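Side-chain contacts in malonyl CoA-acyl carrier protein transacylase (Bartonella henselae, PDB 3QAT), which probably transfers the malonyl group from malonyl-CoA to the acyl carrier protein, a step of fatty acid biosynthesis: residues Q28-A31 with A32-V35; A68-A71 with V72-V76; T114-A117 with R118-I122. All blocks are in the same frame, centred on the assembly; numbering follows the deposited sequence.

Interaction 1 (Q28-A31 with A32-V35); sequences QFVA and ARMV
Arg-33 folds its guanidinium back across Val-30, and the two side chains cross at a slant. The chain of Arg-33 first runs extended, with CG anti to the backbone N (chi1 -174°). A bend at chi3 (-40°) then turns the guanidinium toward the start of the helix. One face of the flat group lies over the CA of Val-30, which sits off centre, toward the rim. The backbone C of Phe-29 lies over the same face. The CG2 methyl of Val-30 comes within 3.6 Å of Arg-33 NH1. The polar end is held by helix 23-28: Arg-33 NH2 bonds to the carbonyl of Thr-26. A bound ethanediol lies near this side chain.

The same CG2 of Val-30 also meets Met-34, at 4.1 Å from its CG. Met-34 lies over the carbonyl of Val-30, with CG 3.3 Å from Val-30 O. Its bend at chi3 brings CE back to 3.6 Å from that same oxygen. The thioether arm therefore curls round the carbonyl, which accepts the N-H of Met-34 at 2.9 Å from N to O.

Phe-29 CB and Ala-32 CB meet at 4.3 Å. The Phe-29 side chain packs on Val-79 of helix 62-82.

The Phe-29 carbonyl accepts two N-H groups. That of Arg-33 is nearly straight (168°) and in the carbonyl plane, at 3.1 Å from N to O. That of Ala-32 is weak. Phe-29 leaves the helical conformation after helix 23-28 and is the N-cap residue of helix 30-43. The arrangement is that of a helix N-terminus in the acyl transferase domain, with first-turn N-H groups bonded to the N-cap carbonyl.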
# COMPACT_ATOMS: atom_id res chain seq x y z
N GLN A 28 19.72 1.38 15.78
CA GLN A 28 20.94 1.40 14.96
C GLN A 28 21.22 2.76 14.31
O GLN A 28 22.38 3.11 14.09
CB GLN A 28 20.87 0.35 13.85
CG GLN A 28 20.91 -1.10 14.31
CD GLN A 28 20.60 -2.07 13.18
OE1 GLN A 28 19.73 -1.81 12.33
NE2 GLN A 28 21.30 -3.20 13.16
N PHE A 29 20.16 3.51 14.01
CA PHE A 29 20.29 4.75 13.26
C PHE A 29 19.41 5.84 13.83
O PHE A 29 18.18 5.68 13.97
CB PHE A 29 19.89 4.54 11.78
CG PHE A 29 20.70 3.50 11.07
CD1 PHE A 29 21.93 3.84 10.51
CD2 PHE A 29 20.22 2.19 10.93
CE1 PHE A 29 22.69 2.88 9.82
CE2 PHE A 29 20.98 1.22 10.24
CZ PHE A 29 22.21 1.57 9.70
N VAL A 30 20.04 6.98 14.15
CA VAL A 30 19.25 8.15 14.56
C VAL A 30 18.27 8.59 13.45
O VAL A 30 17.19 9.09 13.76
CB VAL A 30 20.17 9.32 15.08
CG1 VAL A 30 20.86 10.05 13.90
CG2 VAL A 30 19.38 10.30 15.97
N ALA A 31 18.63 8.38 12.18
CA ALA A 31 17.76 8.79 11.09
C ALA A 31 16.45 8.02 11.19
O ALA A 31 15.39 8.57 10.91
CB ALA A 31 18.42 8.53 9.73
N ALA A 32 16.52 6.75 11.59
CA ALA A 32 15.28 5.96 11.72
C ALA A 32 14.52 6.36 12.96
O ALA A 32 13.29 6.54 12.92
CB ALA A 32 15.62 4.44 11.74
N ARG A 33 15.24 6.52 14.07
CA ARG A 33 14.63 6.91 15.35
C ARG A 33 13.83 8.21 15.21
O ARG A 33 12.68 8.31 15.70
CB ARG A 33 15.73 7.06 16.43
CG ARG A 33 15.25 7.33 17.85
CD ARG A 33 16.48 7.40 18.82
NE ARG A 33 17.44 6.36 18.42
CZ ARG A 33 18.76 6.53 18.20
NH1 ARG A 33 19.37 7.70 18.44
NH2 ARG A 33 19.47 5.49 17.79
N MET A 34 14.40 9.18 14.50
CA MET A 34 13.73 10.48 14.35
C MET A 34 12.45 10.41 13.52
O MET A 34 11.55 11.17 13.77
CB MET A 34 14.69 11.52 13.75
CG MET A 34 15.77 11.90 14.73
SD MET A 34 16.91 13.17 14.12
CE MET A 34 17.52 12.44 12.61
N VAL A 35 12.39 9.51 12.55
CA VAL A 35 11.12 9.34 11.80
C VAL A 35 9.99 8.93 12.75
O VAL A 35 8.91 9.54 12.74
CB VAL A 35 11.29 8.32 10.65
CG1 VAL A 35 9.91 7.86 10.09
CG2 VAL A 35 12.14 8.94 9.55

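Interaction 2 (A68-A71 with V72-V76); sequences ALMA and VSMAV
The carbonyl oxygen of Leu-69 is gripped twice. It accepts the N-H of Ser-73, with N and O 3.1 Å apart. It also accepts a hydrogen bond from water 1, whose oxygen is 2.8 Å from Leu-69 O. The same water donates to Ser-73 OG at 2.9 Å, so it bridges the backbone of one turn to the side chain of the next. The first torsion of Ser-73 (chi1 -73°) sets OG beside its own backbone N, 3.5 Å from Leu-69 O, where one water reaches both. Its other partner is the carbonyl of Ile-281, at the end of a strand of the parallel sheet. The buried hydroxyl is thus tied to water and to the sheet.

The remaining backbone bonds are regular i to i+4 bonds. The tightest are Met-74 N to Met-70 O and Ala-75 N to Ala-71 O, each 2.8 Å.

The segments are consecutive turns of helix 62-82 in the acyl transferase domain, and all their touching residues are buried. Ser-73 is close to, but not in contact with, the probable nucleophile elbow (GxSxG) of Gly-96, Ser-98 and Gly-100, as in related malonyltransferases.

On another side of the helix, Met-70 and Met-74 meet at a slant. Met-70 CG lies anti to the backbone N (chi1 179°), and a bend at chi2 brings SD to 3.7 Å from Met-74 CG. Met-74 is bent as well and packs on Cys-106 and Ala-107 of helix 100-107. The small Ala-75 faces helix 30-43, where it meets Phe-36. Val-72 sets its CG2 methyl beside the carbonyl of Ala-68, 3.5 Å from Ala-68 O.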
# COMPACT_ATOMS: atom_id res chain seq x y z
N ALA A 68 1.66 3.74 10.70
CA ALA A 68 2.80 2.90 11.18
C ALA A 68 3.64 2.31 10.05
O ALA A 68 4.87 2.35 10.09
CB ALA A 68 2.32 1.77 12.08
N LEU A 69 2.98 1.75 9.04
CA LEU A 69 3.71 1.17 7.91
C LEU A 69 4.48 2.24 7.16
O LEU A 69 5.62 2.00 6.71
CB LEU A 69 2.76 0.40 6.96
CG LEU A 69 2.46 -1.03 7.48
CD1 LEU A 69 1.23 -1.60 6.77
CD2 LEU A 69 3.68 -1.93 7.26
N MET A 70 3.87 3.43 7.00
CA MET A 70 4.57 4.52 6.33
C MET A 70 5.82 4.90 7.13
O MET A 70 6.88 5.11 6.55
CB MET A 70 3.63 5.73 6.16
CG MET A 70 4.25 6.97 5.47
SD MET A 70 5.16 8.02 6.66
CE MET A 70 3.84 8.53 7.76
N ALA A 71 5.70 4.94 8.47
CA ALA A 71 6.86 5.32 9.32
C ALA A 71 8.02 4.33 9.09
O ALA A 71 9.16 4.76 8.95
CB ALA A 71 6.47 5.32 10.79
N VAL A 72 7.73 3.03 9.05
CA VAL A 72 8.79 2.06 8.83
C VAL A 72 9.44 2.31 7.47
O VAL A 72 10.67 2.33 7.36
CB VAL A 72 8.27 0.62 8.92
CG1 VAL A 72 9.39 -0.39 8.58
CG2 VAL A 72 7.71 0.37 10.33
N SER A 73 8.63 2.51 6.43
CA SER A 73 9.18 2.77 5.10
C SER A 73 10.05 4.03 5.08
O SER A 73 11.16 4.03 4.53
CB SER A 73 8.07 2.90 4.04
OG SER A 73 7.49 1.64 3.73
N MET A 74 9.54 5.09 5.69
CA MET A 74 10.30 6.37 5.70
C MET A 74 11.56 6.29 6.56
O MET A 74 12.56 6.93 6.24
CB MET A 74 9.40 7.54 6.11
CG MET A 74 8.46 7.97 4.98
SD MET A 74 9.31 8.39 3.42
CE MET A 74 10.47 9.65 3.95
N ALA A 75 11.54 5.49 7.63
CA ALA A 75 12.78 5.26 8.41
C ALA A 75 13.85 4.62 7.49
O ALA A 75 15.00 5.07 7.47
CB ALA A 75 12.52 4.35 9.62
N VAL A 76 13.46 3.61 6.73
CA VAL A 76 14.40 3.01 5.76
C VAL A 76 14.91 4.05 4.75
O VAL A 76 16.13 4.14 4.51
CB VAL A 76 13.78 1.81 5.04
CG1 VAL A 76 14.71 1.33 3.89
CG2 VAL A 76 13.52 0.69 6.03
O HOH W 1 6.62 -0.44 5.63

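Interaction 3 (T114-A117 with R118-I122); sequences TDTA and RLLRI
Thr-114 and Arg-118 lie side by side, one turn apart on helix 113-129 of the acyl transferase domain. This helix packs among helices 30-43, 62-82 and 212-224. Each backbone carbonyl from Thr-114 to Ala-117 accepts an i to i+4 N-H. The shortest of these bonds, Leu-119 N to Asp-115 O, is 2.8 Å.

Several side-chain polar groups have partners outside the two segments. Thr-114 OG1 bonds to the carboxylate of Glu-38, and Arg-118 NE gives its N-H to the carbonyl of Ala-42, both on helix 30-43. Thr-116 OG1 bonds back to the carbonyl of Ser-112. Arg-121 forms a salt bridge with Glu-45 and also bonds to the carbonyl of Ala-63.

Asp-115 and Arg-118 are opposite charges, but Asp-115 OD1 stays 4.5 Å from Arg-118 NH1, too far for a salt bridge. Water 2 joins them. It donates to Asp-115 OD1 at 2.7 Å and accepts from Arg-118 NH1 at 3.2 Å, lying in the plane of the guanidinium at its edge.

The side chains of Thr-116 and Leu-120 lie side by side, with Thr-116 CG2 and Leu-120 CD1 4.1 Å apart. Arg-118 is extended from CG to NE, and Thr-114 CG2 sits over the centre of one guanidinium face, 3.6 Å from Arg-118 CZ.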
# COMPACT_ATOMS: atom_id res chain seq x y z
N THR A 114 5.39 14.89 8.51
CA THR A 114 4.30 15.20 9.42
C THR A 114 2.93 15.17 8.70
O THR A 114 1.95 14.60 9.22
CB THR A 114 4.57 16.56 10.13
OG1 THR A 114 5.44 16.32 11.25
CG2 THR A 114 3.27 17.22 10.63
N ASP A 115 2.86 15.75 7.50
CA ASP A 115 1.61 15.74 6.75
C ASP A 115 1.21 14.35 6.30
O ASP A 115 0.04 14.02 6.31
CB ASP A 115 1.67 16.72 5.57
CG ASP A 115 1.64 18.18 6.03
OD1 ASP A 115 1.28 18.47 7.21
OD2 ASP A 115 1.95 19.06 5.18
N THR A 116 2.20 13.54 5.90
CA THR A 116 1.89 12.18 5.46
C THR A 116 1.33 11.36 6.62
O THR A 116 0.35 10.62 6.45
CB THR A 116 3.14 11.50 4.90
OG1 THR A 116 3.67 12.31 3.83
CG2 THR A 116 2.76 10.13 4.31
N ALA A 117 1.92 11.52 7.80
CA ALA A 117 1.38 10.84 8.99
C ALA A 117 -0.08 11.23 9.25
O ALA A 117 -0.93 10.37 9.47
CB ALA A 117 2.24 11.13 10.22
N ARG A 118 -0.36 12.52 9.19
CA ARG A 118 -1.70 13.00 9.47
C ARG A 118 -2.68 12.57 8.38
O ARG A 118 -3.81 12.19 8.69
CB ARG A 118 -1.69 14.53 9.65
CG ARG A 118 -0.98 14.97 10.93
CD ARG A 118 -0.84 16.48 10.96
NE ARG A 118 -0.22 16.88 12.20
CZ ARG A 118 0.24 18.10 12.44
NH1 ARG A 118 0.19 19.04 11.49
NH2 ARG A 118 0.78 18.37 13.62
N LEU A 119 -2.24 12.61 7.13
CA LEU A 119 -3.12 12.17 6.03
C LEU A 119 -3.49 10.71 6.22
O LEU A 119 -4.64 10.35 5.99
CB LEU A 119 -2.46 12.36 4.65
CG LEU A 119 -2.36 13.80 4.12
CD1 LEU A 119 -1.36 13.81 2.97
CD2 LEU A 119 -3.74 14.30 3.66
N LEU A 120 -2.53 9.87 6.63
CA LEU A 120 -2.80 8.43 6.79
C LEU A 120 -3.66 8.11 7.99
O LEU A 120 -4.48 7.20 7.95
CB LEU A 120 -1.50 7.61 6.79
CG LEU A 120 -0.85 7.59 5.40
CD1 LEU A 120 0.50 6.93 5.55
CD2 LEU A 120 -1.73 6.83 4.39
N ARG A 121 -3.53 8.92 9.05
CA ARG A 121 -4.44 8.80 10.18
C ARG A 121 -5.89 9.19 9.78
O ARG A 121 -6.84 8.49 10.11
CB ARG A 121 -3.89 9.60 11.37
CG ARG A 121 -4.84 9.79 12.55
CD ARG A 121 -5.40 8.49 13.13
NE ARG A 121 -4.37 7.50 13.52
CZ ARG A 121 -3.70 7.52 14.68
NH1 ARG A 121 -3.80 8.54 15.53
NH2 ARG A 121 -2.88 6.51 14.96
N ILE A 122 -6.01 10.28 9.01
CA ILE A 122 -7.33 10.69 8.49
C ILE A 122 -7.89 9.58 7.60
O ILE A 122 -9.09 9.24 7.69
CB ILE A 122 -7.20 12.04 7.73
CG1 ILE A 122 -7.01 13.17 8.75
CG2 ILE A 122 -8.46 12.29 6.86
CD1 ILE A 122 -6.47 14.47 8.09
O HOH W 2 -1.00 18.77 8.57

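Overall arrangement
Interaction 2 is the middle member of the set. Its helix, 62-82, touches both others. Toward interaction 1 the helices meet closely: Ala-32 CB is 3.8 Å from Ala-75 CB, and Val-35 CG1 is 3.4 Å from Ala-71 O. Toward interaction 3, Met-70 packs on helix 113-129, its CB 3.4 Å from Leu-120 CD1 and its CE 3.6 Å from Ala-117 N. Interactions 1 and 3 do not touch; their nearest atoms are about 7 Å apart. Ser-73 of interaction 2 and Leu-120 of interaction 3 both approach the probable nucleophile elbow round Ser-98 but make no contact with it. Interaction 1 is the most peripheral; its centre is about 22 Å from the centre of the chain.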